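Local coordinates for glycosylation Associate Protein 2 (Streptococcus agalactiae serotype V, PDB 6OYC) that probably takes part, as a member of the Gap123 complex, in the glycosylation and export of adhesins through the accessory Sec system, at residues E274-A279 against F284-D289; T298-G303 against G309-W314; P322-C327 against V348-E353; F336-K341 against A377-A382; S368-G373 against A500-Q505. One frame throughout, in Å; residues are numbered along the deposited sequence.

Contact 1: E274-A279 against F284-D289; sequences ERHIDA and FMTYFD
H276 and F284 face each other across a beta hairpin at the edge of the mixed eight-stranded sheet, strand 274-277 lying antiparallel to 284-289. The backbone supplies four hydrogen bonds. E274 N to T286 O (2.8 Å) and T286 N to E274 O (2.9 Å) make one hydrogen-bonded pair; H276 and F284 make the second, with H276 N to F284 O at 2.9 Å. Between them sits the non-hydrogen-bonded pair R275–M285, whose side chains lie side by side on the opposite face, R275 CD near M285 CE.

H276 CG lies beside the backbone N (chi1 -39°), which carries the ring towards F284 and T286. The two rings are nearly parallel (9°) but slid apart, so H276 CB rests over the phenyl face, 3.7 Å from the F284 centroid.

A water bridges T286 OG1 to E274 OE1, which also makes a salt bridge with K354. T286 OG1 lies in the imidazole plane at its edge, 2.8 Å from H276 NE2 in a nearly straight hydrogen bond (165°).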
# COMPACT_ATOMS: atom_id res chain seq x y z
N GLU B 274 -4.01 -4.54 1.32
CA GLU B 274 -3.92 -4.97 2.71
C GLU B 274 -2.99 -4.05 3.49
O GLU B 274 -1.95 -3.61 2.98
CB GLU B 274 -3.40 -6.42 2.81
CG GLU B 274 -4.41 -7.48 2.36
CD GLU B 274 -3.96 -8.90 2.73
OE1 GLU B 274 -3.20 -9.52 1.95
OE2 GLU B 274 -4.33 -9.38 3.82
N ARG B 275 -3.37 -3.76 4.73
CA ARG B 275 -2.60 -2.92 5.64
C ARG B 275 -1.97 -3.80 6.72
O ARG B 275 -2.65 -4.66 7.28
CB ARG B 275 -3.50 -1.86 6.27
CG ARG B 275 -2.86 -1.02 7.39
CD ARG B 275 -3.64 0.30 7.53
NE ARG B 275 -3.26 1.09 8.69
CZ ARG B 275 -3.76 0.93 9.91
NH1 ARG B 275 -4.68 0.00 10.15
NH2 ARG B 275 -3.36 1.72 10.89
N HIS B 276 -0.70 -3.57 7.00
CA HIS B 276 -0.02 -4.23 8.10
C HIS B 276 0.64 -3.16 8.96
O HIS B 276 1.01 -2.09 8.46
CB HIS B 276 1.02 -5.25 7.59
CG HIS B 276 0.56 -6.02 6.38
ND1 HIS B 276 0.14 -7.33 6.45
CD2 HIS B 276 0.44 -5.66 5.08
CE1 HIS B 276 -0.21 -7.75 5.25
NE2 HIS B 276 -0.05 -6.75 4.40
N ILE B 277 0.79 -3.44 10.26
CA ILE B 277 1.25 -2.42 11.20
C ILE B 277 1.95 -3.08 12.39
O ILE B 277 1.64 -4.21 12.77
CB ILE B 277 0.07 -1.53 11.66
CG1 ILE B 277 0.57 -0.25 12.31
CG2 ILE B 277 -0.87 -2.27 12.60
CD1 ILE B 277 -0.45 0.86 12.22
N ASP B 278 2.89 -2.36 12.98
CA ASP B 278 3.63 -2.84 14.14
C ASP B 278 3.22 -2.05 15.38
O ASP B 278 2.37 -1.17 15.32
CB ASP B 278 5.13 -2.78 13.88
CG ASP B 278 5.73 -1.40 14.10
OD1 ASP B 278 5.00 -0.37 14.05
OD2 ASP B 278 6.97 -1.34 14.31
N ALA B 279 3.87 -2.36 16.51
CA ALA B 279 3.44 -1.82 17.80
C ALA B 279 3.44 -0.30 17.83
O ALA B 279 2.62 0.29 18.54
CB ALA B 279 4.32 -2.35 18.93
N PHE B 284 3.18 -0.92 6.56
CA PHE B 284 3.40 -1.17 5.15
C PHE B 284 2.11 -1.74 4.59
O PHE B 284 1.25 -2.23 5.32
CB PHE B 284 4.60 -2.13 4.87
CG PHE B 284 4.43 -3.54 5.42
CD1 PHE B 284 4.77 -3.84 6.74
CD2 PHE B 284 3.98 -4.58 4.60
CE1 PHE B 284 4.63 -5.15 7.23
CE2 PHE B 284 3.85 -5.89 5.08
CZ PHE B 284 4.17 -6.17 6.39
N MET B 285 1.97 -1.66 3.27
CA MET B 285 0.80 -2.20 2.61
C MET B 285 1.22 -3.20 1.55
O MET B 285 2.32 -3.13 1.00
CB MET B 285 -0.05 -1.09 1.99
CG MET B 285 -0.81 -0.30 3.03
SD MET B 285 0.26 0.87 3.85
CE MET B 285 -0.97 1.80 4.77
N THR B 286 0.33 -4.13 1.24
CA THR B 286 0.60 -5.12 0.22
C THR B 286 -0.61 -5.24 -0.69
O THR B 286 -1.75 -5.10 -0.26
CB THR B 286 0.94 -6.51 0.84
OG1 THR B 286 -0.16 -6.96 1.64
CG2 THR B 286 2.19 -6.43 1.71
N TYR B 287 -0.34 -5.49 -1.96
CA TYR B 287 -1.39 -5.83 -2.92
C TYR B 287 -1.00 -7.13 -3.60
O TYR B 287 0.15 -7.32 -3.98
CB TYR B 287 -1.58 -4.73 -3.96
CG TYR B 287 -2.63 -5.13 -4.97
CD1 TYR B 287 -3.96 -5.09 -4.63
CD2 TYR B 287 -2.27 -5.60 -6.23
CE1 TYR B 287 -4.92 -5.48 -5.52
CE2 TYR B 287 -3.22 -6.00 -7.13
CZ TYR B 287 -4.55 -5.93 -6.77
OH TYR B 287 -5.52 -6.31 -7.65
N PHE B 288 -1.97 -8.03 -3.77
CA PHE B 288 -1.67 -9.35 -4.31
C PHE B 288 -2.70 -9.77 -5.34
O PHE B 288 -3.91 -9.72 -5.07
CB PHE B 288 -1.59 -10.38 -3.18
CG PHE B 288 -1.58 -11.82 -3.64
CD1 PHE B 288 -0.47 -12.36 -4.28
CD2 PHE B 288 -2.68 -12.64 -3.40
CE1 PHE B 288 -0.46 -13.71 -4.69
CE2 PHE B 288 -2.68 -13.98 -3.79
CZ PHE B 288 -1.56 -14.51 -4.44
N ASP B 289 -2.23 -10.18 -6.52
CA ASP B 289 -3.07 -10.69 -7.60
C ASP B 289 -2.52 -12.05 -8.03
O ASP B 289 -1.41 -12.10 -8.59
CB ASP B 289 -3.10 -9.71 -8.78
CG ASP B 289 -4.11 -10.10 -9.87
OD1 ASP B 289 -4.66 -11.22 -9.86
OD2 ASP B 289 -4.36 -9.27 -10.77
O HOH W 1 -1.90 -8.38 0.10

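Contact 2: T298-G303 against G309-W314; sequences TVYFSG and GFEGFW
S302 OG is gripped twice: it accepts the amide of E311, N to OG 2.8 Å and nearly straight at 166°, and passes its own proton to the carbonyl of I326 on the adjacent strand. This buried hydroxyl therefore ties the end of strand 297-301 to the loop leading into helix 313-318, the first connection of a beta-alpha-beta unit in the alpha/beta-hydrolase-like domain. With OG beside its backbone N (chi1 -64°), S302 turns the hydroxyl straight at the loop, and its oxygen also lies 3.4 Å from E311 CB.

E311 makes the return link. Its chain runs extended beyond CG and carries the carboxylate back over the turn after the strand. Y300, two residues before S302 on the strand, meets the same loop: CG lies anti to the backbone N (chi1 -176°), bringing the ring edge to the loop backbone, where Y300 CD2 is 3.3 Å from E311 O, close to the ring plane. G312, the N-cap residue of the helix, passes its bare CA 4.0 Å from Y300 CE2. The far side of the tyrosine packs on S368 and L370 of the next strand. In alpha/beta hydrolases an oxyanion-hole amide commonly follows this strand; if G303 is the equivalent position, its amide is taken up here by E311: G303 N donates to E311 OE1 at 2.7 Å, approaching from well above the carboxylate plane.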
# COMPACT_ATOMS: atom_id res chain seq x y z
N THR B 298 5.86 -12.82 -8.59
CA THR B 298 6.77 -11.69 -8.76
C THR B 298 6.42 -10.55 -7.81
O THR B 298 5.32 -9.99 -7.88
CB THR B 298 6.74 -11.21 -10.20
OG1 THR B 298 5.39 -10.86 -10.53
CG2 THR B 298 7.23 -12.31 -11.13
N VAL B 299 7.38 -10.15 -6.97
CA VAL B 299 7.18 -9.14 -5.94
C VAL B 299 7.91 -7.87 -6.34
O VAL B 299 9.12 -7.90 -6.62
CB VAL B 299 7.65 -9.64 -4.56
CG1 VAL B 299 7.49 -8.56 -3.49
CG2 VAL B 299 6.93 -10.92 -4.17
N TYR B 300 7.20 -6.74 -6.35
CA TYR B 300 7.79 -5.43 -6.62
C TYR B 300 7.67 -4.55 -5.39
O TYR B 300 6.55 -4.25 -4.96
CB TYR B 300 7.12 -4.76 -7.82
CG TYR B 300 7.76 -3.44 -8.21
CD1 TYR B 300 9.10 -3.38 -8.60
CD2 TYR B 300 7.03 -2.25 -8.18
CE1 TYR B 300 9.69 -2.18 -8.97
CE2 TYR B 300 7.61 -1.04 -8.53
CZ TYR B 300 8.94 -1.01 -8.93
OH TYR B 300 9.52 0.18 -9.29
N PHE B 301 8.81 -4.16 -4.82
CA PHE B 301 8.82 -3.16 -3.75
C PHE B 301 8.77 -1.76 -4.35
O PHE B 301 9.57 -1.42 -5.23
CB PHE B 301 10.07 -3.30 -2.89
CG PHE B 301 10.07 -4.48 -1.95
CD1 PHE B 301 10.33 -5.76 -2.43
CD2 PHE B 301 9.86 -4.31 -0.60
CE1 PHE B 301 10.35 -6.84 -1.58
CE2 PHE B 301 9.88 -5.40 0.26
CZ PHE B 301 10.12 -6.67 -0.23
N SER B 302 7.85 -0.93 -3.86
CA SER B 302 7.71 0.42 -4.39
C SER B 302 8.93 1.26 -4.04
O SER B 302 9.53 1.11 -2.97
CB SER B 302 6.45 1.09 -3.85
OG SER B 302 5.27 0.43 -4.28
N GLY B 303 9.30 2.15 -4.96
CA GLY B 303 10.33 3.13 -4.69
C GLY B 303 9.84 4.22 -3.73
O GLY B 303 8.73 4.21 -3.19
N GLY B 309 0.74 5.06 -1.71
CA GLY B 309 0.15 4.05 -2.57
C GLY B 309 1.21 3.15 -3.20
O GLY B 309 2.41 3.31 -2.98
N PHE B 310 0.73 2.19 -3.99
CA PHE B 310 1.61 1.22 -4.64
C PHE B 310 2.17 1.75 -5.96
O PHE B 310 1.43 2.32 -6.78
CB PHE B 310 0.88 -0.08 -4.93
CG PHE B 310 0.35 -0.76 -3.71
CD1 PHE B 310 1.19 -1.49 -2.88
CD2 PHE B 310 -1.00 -0.66 -3.39
CE1 PHE B 310 0.71 -2.11 -1.75
CE2 PHE B 310 -1.50 -1.28 -2.26
CZ PHE B 310 -0.64 -2.02 -1.43
N GLU B 311 3.46 1.54 -6.16
CA GLU B 311 4.10 1.73 -7.45
C GLU B 311 4.05 0.45 -8.28
O GLU B 311 4.12 -0.66 -7.74
CB GLU B 311 5.57 2.11 -7.27
CG GLU B 311 5.86 3.55 -7.39
CD GLU B 311 7.35 3.81 -7.35
OE1 GLU B 311 8.15 2.83 -7.35
OE2 GLU B 311 7.72 5.00 -7.31
N GLY B 312 3.97 0.61 -9.60
CA GLY B 312 4.22 -0.50 -10.50
C GLY B 312 3.08 -1.46 -10.71
O GLY B 312 3.33 -2.61 -11.09
N PHE B 313 1.84 -1.04 -10.47
CA PHE B 313 0.69 -1.91 -10.72
C PHE B 313 0.63 -2.34 -12.19
O PHE B 313 0.56 -3.53 -12.50
CB PHE B 313 -0.60 -1.18 -10.34
CG PHE B 313 -1.85 -2.00 -10.56
CD1 PHE B 313 -2.22 -2.99 -9.66
CD2 PHE B 313 -2.66 -1.76 -11.66
CE1 PHE B 313 -3.37 -3.72 -9.85
CE2 PHE B 313 -3.82 -2.50 -11.87
CZ PHE B 313 -4.18 -3.48 -10.95
N TRP B 314 0.64 -1.38 -13.10
CA TRP B 314 0.43 -1.74 -14.49
C TRP B 314 1.62 -2.51 -15.05
O TRP B 314 1.45 -3.43 -15.86
CB TRP B 314 0.13 -0.49 -15.31
CG TRP B 314 -1.19 0.08 -14.95
CD1 TRP B 314 -1.43 1.28 -14.32
CD2 TRP B 314 -2.47 -0.51 -15.19
NE1 TRP B 314 -2.78 1.46 -14.16
CE2 TRP B 314 -3.44 0.38 -14.68
CE3 TRP B 314 -2.89 -1.71 -15.77
CZ2 TRP B 314 -4.81 0.11 -14.74
CZ3 TRP B 314 -4.24 -1.98 -15.84
CH2 TRP B 314 -5.19 -1.06 -15.33

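Contact 3: P322-C327 against V348-E353; sequences PFMLIC and VDAIQE
M324 spans the gap between strand 323-327 and helix 341-358, reaching A350 and I351 with the end of its chain. The contact belongs to the beta-alpha-beta crossover of the alpha/beta-hydrolase-like sheet: the helix leads from strand 323-327 to strand 365-370, passing over strand 297-301 between them, and at this point runs almost antiparallel to its strand (166°), the axes 10.4 Å apart.

Start at M324 CB, which leaves the sheet on the helix side and borders V299 of the neighbouring strand. M324 CG follows anti to the backbone N (chi1 -165°) and passes 3.5 Å from Y287 O, on the strand that flanks on the other side. M324 SD comes next, 4.0 Å from I351 CG1, and because the chain stays extended to its end the methyl is delivered right against the helix. There M324 CE lies 3.6 Å from the carbonyl oxygen A350 O. M324 CE is also 3.9 Å from A350 CB and the same distance from I351 CG1, so one methyl covers the junction of two consecutive helix residues.

I326, two residues on and pointing to the same side of the sheet, completes the interface with purely apolar contact. Its chain crosses that of I351 at about a right angle, and the terminal methyls meet, I326 CD1 to I351 CD1, at 3.7 Å.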
# COMPACT_ATOMS: atom_id res chain seq x y z
N PRO B 322 1.54 -14.10 -11.49
CA PRO B 322 1.07 -13.70 -10.15
C PRO B 322 2.04 -12.70 -9.55
O PRO B 322 3.25 -12.83 -9.70
CB PRO B 322 1.04 -15.00 -9.36
CG PRO B 322 1.05 -16.10 -10.40
CD PRO B 322 1.76 -15.55 -11.59
N PHE B 323 1.49 -11.68 -8.87
CA PHE B 323 2.36 -10.60 -8.41
C PHE B 323 1.88 -9.97 -7.11
O PHE B 323 0.69 -10.00 -6.76
CB PHE B 323 2.52 -9.52 -9.49
CG PHE B 323 1.29 -8.68 -9.76
CD1 PHE B 323 0.34 -9.09 -10.67
CD2 PHE B 323 1.14 -7.43 -9.13
CE1 PHE B 323 -0.77 -8.30 -10.95
CE2 PHE B 323 0.03 -6.63 -9.41
CZ PHE B 323 -0.93 -7.06 -10.31
N MET B 324 2.84 -9.40 -6.41
CA MET B 324 2.63 -8.74 -5.14
C MET B 324 3.30 -7.38 -5.21
O MET B 324 4.40 -7.25 -5.77
CB MET B 324 3.19 -9.57 -3.99
CG MET B 324 2.73 -9.17 -2.62
SD MET B 324 3.39 -10.35 -1.42
CE MET B 324 3.09 -9.50 0.14
N LEU B 325 2.63 -6.36 -4.68
CA LEU B 325 3.21 -5.03 -4.52
C LEU B 325 3.35 -4.71 -3.04
O LEU B 325 2.51 -5.10 -2.23
CB LEU B 325 2.36 -3.96 -5.20
CG LEU B 325 1.80 -4.31 -6.58
CD1 LEU B 325 0.91 -3.17 -7.05
CD2 LEU B 325 2.94 -4.59 -7.57
N ILE B 326 4.42 -4.01 -2.69
CA ILE B 326 4.72 -3.61 -1.32
C ILE B 326 5.15 -2.15 -1.35
O ILE B 326 6.03 -1.77 -2.13
CB ILE B 326 5.83 -4.49 -0.69
CG1 ILE B 326 5.66 -5.96 -1.13
CG2 ILE B 326 5.85 -4.36 0.83
CD1 ILE B 326 6.45 -6.96 -0.32
N CYS B 327 4.53 -1.32 -0.51
CA CYS B 327 4.90 0.08 -0.39
C CYS B 327 5.03 0.45 1.09
O CYS B 327 4.46 -0.21 1.97
CB CYS B 327 3.89 1.01 -1.06
SG CYS B 327 2.27 0.99 -0.26
N VAL B 348 8.33 -10.29 5.76
CA VAL B 348 8.73 -11.63 5.32
C VAL B 348 7.54 -12.57 5.37
O VAL B 348 7.27 -13.31 4.42
CB VAL B 348 9.92 -12.13 6.16
CG1 VAL B 348 10.14 -13.62 5.98
CG2 VAL B 348 11.18 -11.33 5.81
N ASP B 349 6.80 -12.55 6.48
CA ASP B 349 5.62 -13.39 6.59
C ASP B 349 4.61 -13.08 5.49
O ASP B 349 3.98 -14.00 4.95
CB ASP B 349 4.97 -13.22 7.97
CG ASP B 349 5.84 -13.73 9.11
OD1 ASP B 349 6.88 -14.38 8.84
OD2 ASP B 349 5.51 -13.46 10.29
N ALA B 350 4.44 -11.80 5.14
CA ALA B 350 3.42 -11.44 4.16
C ALA B 350 3.73 -12.03 2.80
O ALA B 350 2.82 -12.50 2.11
CB ALA B 350 3.29 -9.92 4.05
N ILE B 351 5.00 -12.03 2.41
CA ILE B 351 5.38 -12.69 1.15
C ILE B 351 5.28 -14.21 1.28
O ILE B 351 4.69 -14.88 0.41
CB ILE B 351 6.78 -12.23 0.70
CG1 ILE B 351 6.81 -10.70 0.56
CG2 ILE B 351 7.14 -12.88 -0.65
CD1 ILE B 351 8.16 -10.08 0.76
N GLN B 352 5.80 -14.79 2.37
CA GLN B 352 5.68 -16.23 2.56
C GLN B 352 4.23 -16.68 2.57
O GLN B 352 3.91 -17.77 2.08
CB GLN B 352 6.37 -16.66 3.86
CG GLN B 352 7.87 -16.40 3.84
CD GLN B 352 8.66 -17.03 4.99
OE1 GLN B 352 9.78 -17.48 4.78
NE2 GLN B 352 8.10 -17.03 6.21
N GLU B 353 3.34 -15.84 3.11
CA GLU B 353 1.93 -16.20 3.14
C GLU B 353 1.37 -16.33 1.73
O GLU B 353 0.57 -17.24 1.46
CB GLU B 353 1.16 -15.17 3.95
CG GLU B 353 -0.27 -15.54 4.28
CD GLU B 353 -1.03 -14.36 4.87
OE1 GLU B 353 -1.94 -13.83 4.19
OE2 GLU B 353 -0.71 -13.95 6.01

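Contact 4: F336-K341 against A377-A382; sequences FYIGSK and ATYHGA
A single hydrogen bond and one CH-pi contact join Y337 and I338, in the loop before helix 341-358, to H380 and Y379 near the end of helix 372-381, a buried junction within the alpha/beta-hydrolase-like domain. H380 NE2 donates to the carbonyl of Y337, NE2 to O 3.0 Å with an angle of 156° at the hydrogen. The oxygen lies at the imidazole edge and in its plane, whereas the donor is tilted from the carbonyl plane. The bond requires a proton on NE2 and helps set the rotation of the ring, and Y337 CB adds a contact 3.8 Å from H380 NE2.

Next to it, I338 CG2 stands over the face of Y379, 4.0 Å from the ring centroid and only 8° off the normal. The chains cross at about a right angle, and Y379, its CG anti to the backbone N (chi1 180°), also lays CD1 over the H380 ring. Both tyrosine hydroxyls are held elsewhere, that of Y337 by S302 O and that of Y379 by E344.

Helix 341-358 closes over the histidine with E344, I347 and V348, while helix 429-444 flanks the isoleucine through Y438; beneath, the Y337 ring meets F301 of strand 297-301 edge-to-face.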
# COMPACT_ATOMS: atom_id res chain seq x y z
N PHE B 336 12.47 2.59 3.55
CA PHE B 336 13.32 1.50 3.09
C PHE B 336 12.97 0.16 3.75
O PHE B 336 13.83 -0.70 3.94
CB PHE B 336 14.80 1.85 3.31
CG PHE B 336 15.33 2.87 2.33
CD1 PHE B 336 14.90 4.18 2.38
CD2 PHE B 336 16.22 2.50 1.34
CE1 PHE B 336 15.36 5.10 1.45
CE2 PHE B 336 16.68 3.42 0.42
CZ PHE B 336 16.25 4.72 0.47
N TYR B 337 11.70 -0.03 4.11
CA TYR B 337 11.15 -1.32 4.56
C TYR B 337 11.86 -1.88 5.78
O TYR B 337 11.75 -3.07 6.07
CB TYR B 337 11.15 -2.34 3.41
CG TYR B 337 10.42 -1.79 2.22
CD1 TYR B 337 9.04 -1.90 2.11
CD2 TYR B 337 11.09 -1.07 1.23
CE1 TYR B 337 8.35 -1.36 1.02
CE2 TYR B 337 10.42 -0.54 0.14
CZ TYR B 337 9.05 -0.68 0.04
OH TYR B 337 8.38 -0.13 -1.04
N ILE B 338 12.56 -1.05 6.54
CA ILE B 338 13.19 -1.51 7.77
C ILE B 338 12.58 -0.80 8.96
O ILE B 338 11.94 0.25 8.83
CB ILE B 338 14.72 -1.34 7.74
CG1 ILE B 338 15.10 0.10 7.42
CG2 ILE B 338 15.35 -2.28 6.71
CD1 ILE B 338 16.55 0.40 7.67
N GLY B 339 12.76 -1.40 10.12
CA GLY B 339 12.18 -0.88 11.34
C GLY B 339 12.24 -1.93 12.42
O GLY B 339 13.24 -2.64 12.53
N SER B 340 11.18 -2.06 13.21
CA SER B 340 11.17 -3.04 14.29
C SER B 340 11.28 -4.45 13.72
O SER B 340 11.03 -4.69 12.53
CB SER B 340 9.91 -2.90 15.15
OG SER B 340 8.78 -3.58 14.59
N LYS B 341 11.66 -5.38 14.59
CA LYS B 341 11.69 -6.77 14.20
C LYS B 341 10.31 -7.26 13.85
O LYS B 341 10.14 -8.08 12.94
CB LYS B 341 12.27 -7.65 15.31
CG LYS B 341 13.78 -7.48 15.63
CD LYS B 341 14.17 -6.02 16.00
CE LYS B 341 13.31 -5.45 17.17
NZ LYS B 341 13.23 -3.97 17.16
N ALA B 377 13.93 -5.39 -1.37
CA ALA B 377 14.00 -6.66 -2.09
C ALA B 377 15.20 -7.49 -1.64
O ALA B 377 15.07 -8.69 -1.39
CB ALA B 377 14.03 -6.42 -3.60
N THR B 378 16.36 -6.85 -1.49
CA THR B 378 17.56 -7.59 -1.09
C THR B 378 17.60 -7.88 0.41
O THR B 378 17.92 -9.00 0.82
CB THR B 378 18.81 -6.82 -1.53
OG1 THR B 378 18.70 -6.46 -2.91
CG2 THR B 378 20.05 -7.66 -1.34
N TYR B 379 17.26 -6.89 1.25
CA TYR B 379 17.32 -7.09 2.70
C TYR B 379 16.38 -8.21 3.14
O TYR B 379 16.75 -9.04 3.98
CB TYR B 379 16.98 -5.79 3.43
CG TYR B 379 17.00 -5.85 4.95
CD1 TYR B 379 15.87 -6.23 5.66
CD2 TYR B 379 18.15 -5.52 5.67
CE1 TYR B 379 15.88 -6.29 7.05
CE2 TYR B 379 18.16 -5.57 7.07
CZ TYR B 379 17.03 -5.95 7.75
OH TYR B 379 17.01 -6.00 9.13
N HIS B 380 15.16 -8.23 2.60
CA HIS B 380 14.22 -9.28 2.99
C HIS B 380 14.45 -10.56 2.19
O HIS B 380 14.12 -11.65 2.67
CB HIS B 380 12.78 -8.77 2.85
CG HIS B 380 12.45 -7.65 3.80
ND1 HIS B 380 12.26 -7.85 5.15
CD2 HIS B 380 12.30 -6.31 3.60
CE1 HIS B 380 12.00 -6.69 5.74
NE2 HIS B 380 12.02 -5.74 4.82
N GLY B 381 15.02 -10.44 0.98
CA GLY B 381 15.40 -11.62 0.21
C GLY B 381 16.28 -12.57 1.00
O GLY B 381 16.11 -13.79 0.93
N ALA B 382 17.19 -12.02 1.80
CA ALA B 382 18.02 -12.82 2.71
C ALA B 382 17.21 -13.79 3.56
O ALA B 382 17.71 -14.86 3.93
CB ALA B 382 18.83 -11.87 3.61

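Contact 5: S368-G373 against A500-Q505; sequences SGLSMG and AWFTSQ
F502 pushes its ring from helix 495-514 against the end of strand 365-370, touching three successive residues. S368 CB lies 3.6 Å from F502 CZ, G369 N comes to the ring edge 3.9 Å from F502 CE1, and L370 crosses the ring obliquely, L370 CD1 over one face and L370 CD2 3.9 Å from F502 CD1. The phenylalanine has CG anti to its own N (chi1 -178°), which projects the ring squarely from helix to sheet.

One shell out, Y506 does double work: it packs edge-to-face with F502, and its hydroxyl bonds to S368 OG, which also bonds to V299 O. Thus the serine's polar end is satisfied, with its CB turned to the phenyl.

Past L370 the chain makes a tight turn that resembles the nucleophile elbow of alpha/beta hydrolases, with G369, S371 and G373 in the GxSxG positions. S371 has the strained positive phi (45°) expected there, and its OG is hydrogen-bonded to H491 NE2, consistent with a hydrolase-like Ser-His pair. F502 thus packs on the strand immediately before that turn.

Helix 495-514 runs antiparallel to the strand, axes 10.6 Å apart. Its W501 packs on strands 452-458 and 482-487, while strand 297-301 pairs alongside strand 365-370.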
# COMPACT_ATOMS: atom_id res chain seq x y z
N SER B 368 11.98 -7.83 -6.53
CA SER B 368 12.43 -6.81 -7.47
C SER B 368 12.15 -5.41 -6.93
O SER B 368 11.31 -5.22 -6.04
CB SER B 368 11.76 -6.97 -8.83
OG SER B 368 10.35 -6.96 -8.68
N GLY B 369 12.84 -4.43 -7.50
CA GLY B 369 12.60 -3.04 -7.19
C GLY B 369 13.66 -2.14 -7.79
O GLY B 369 14.67 -2.59 -8.33
N LEU B 370 13.40 -0.84 -7.68
CA LEU B 370 14.32 0.20 -8.11
C LEU B 370 14.57 1.17 -6.96
O LEU B 370 13.68 1.44 -6.15
CB LEU B 370 13.77 0.92 -9.35
CG LEU B 370 13.52 -0.07 -10.50
CD1 LEU B 370 12.46 0.42 -11.44
CD2 LEU B 370 14.81 -0.37 -11.27
N SER B 371 15.81 1.66 -6.88
CA SER B 371 16.30 2.52 -5.80
C SER B 371 15.88 2.01 -4.42
O SER B 371 16.47 1.04 -3.93
CB SER B 371 15.84 3.97 -6.00
OG SER B 371 16.64 4.63 -6.97
N MET B 372 14.89 2.65 -3.78
CA MET B 372 14.50 2.24 -2.43
C MET B 372 13.94 0.83 -2.41
O MET B 372 14.10 0.10 -1.42
CB MET B 372 13.47 3.22 -1.85
CG MET B 372 12.96 2.80 -0.47
SD MET B 372 11.87 3.99 0.37
CE MET B 372 10.25 3.51 -0.30
N GLY B 373 13.27 0.42 -3.50
CA GLY B 373 12.81 -0.94 -3.61
C GLY B 373 13.93 -1.96 -3.56
O GLY B 373 13.75 -3.07 -3.05
N ALA B 500 13.40 0.01 -19.39
CA ALA B 500 13.48 -1.01 -20.44
C ALA B 500 14.32 -2.19 -20.00
O ALA B 500 13.96 -3.34 -20.26
CB ALA B 500 14.05 -0.39 -21.72
N TRP B 501 15.43 -1.94 -19.32
CA TRP B 501 16.26 -3.03 -18.82
C TRP B 501 15.49 -3.88 -17.81
O TRP B 501 15.48 -5.11 -17.90
CB TRP B 501 17.53 -2.48 -18.19
CG TRP B 501 18.34 -3.55 -17.53
CD1 TRP B 501 19.27 -4.35 -18.11
CD2 TRP B 501 18.27 -3.96 -16.15
NE1 TRP B 501 19.80 -5.22 -17.19
CE2 TRP B 501 19.20 -5.01 -15.98
CE3 TRP B 501 17.52 -3.54 -15.05
CZ2 TRP B 501 19.40 -5.64 -14.75
CZ3 TRP B 501 17.72 -4.18 -13.83
CH2 TRP B 501 18.64 -5.21 -13.69
N PHE B 502 14.86 -3.22 -16.83
CA PHE B 502 14.13 -3.92 -15.78
C PHE B 502 13.03 -4.80 -16.37
O PHE B 502 12.92 -5.98 -16.03
CB PHE B 502 13.54 -2.90 -14.81
CG PHE B 502 12.80 -3.50 -13.63
CD1 PHE B 502 13.47 -3.80 -12.45
CD2 PHE B 502 11.43 -3.72 -13.69
CE1 PHE B 502 12.79 -4.34 -11.35
CE2 PHE B 502 10.74 -4.24 -12.60
CZ PHE B 502 11.42 -4.56 -11.43
N THR B 503 12.22 -4.24 -17.27
CA THR B 503 11.16 -5.04 -17.86
C THR B 503 11.71 -6.11 -18.80
O THR B 503 11.14 -7.20 -18.89
CB THR B 503 10.15 -4.15 -18.59
OG1 THR B 503 9.21 -4.97 -19.29
CG2 THR B 503 10.83 -3.24 -19.59
N SER B 504 12.82 -5.82 -19.49
CA SER B 504 13.44 -6.81 -20.36
C SER B 504 14.02 -7.96 -19.53
O SER B 504 13.84 -9.13 -19.87
CB SER B 504 14.54 -6.17 -21.21
OG SER B 504 15.53 -7.11 -21.58
N GLN B 505 14.73 -7.62 -18.45
CA GLN B 505 15.26 -8.66 -17.58
C GLN B 505 14.15 -9.54 -17.03
O GLN B 505 14.34 -10.74 -16.84
CB GLN B 505 16.05 -8.02 -16.45
CG GLN B 505 17.30 -8.77 -16.08
CD GLN B 505 18.26 -8.92 -17.24
OE1 GLN B 505 18.31 -8.07 -18.13
NE2 GLN B 505 19.03 -10.00 -17.23

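How the contacts relate
All five contacts belong to one mixed sheet and the elements around it. Contact 1 is its partly buried edge, rich in backbone bonds and with a water bridge; contacts 2 to 5 are buried. Contact 1 hands over to contact 3 through Y287 O to L325 N (2.7 Å), and strand 297-301 of contact 2 is flanked by the strands of contacts 3 and 5. Contacts 3 and 5 are strand-to-helix packing, apolar in the first and aromatic in the second, while contacts 2 and 4 use side-chain-to-backbone bonds to tie loops down. Contacts 4 and 5 share helix 372-381, and D278 OD2 of contact 1 probably hydrogen-bonds S340 OG of contact 4 (2.9 Å).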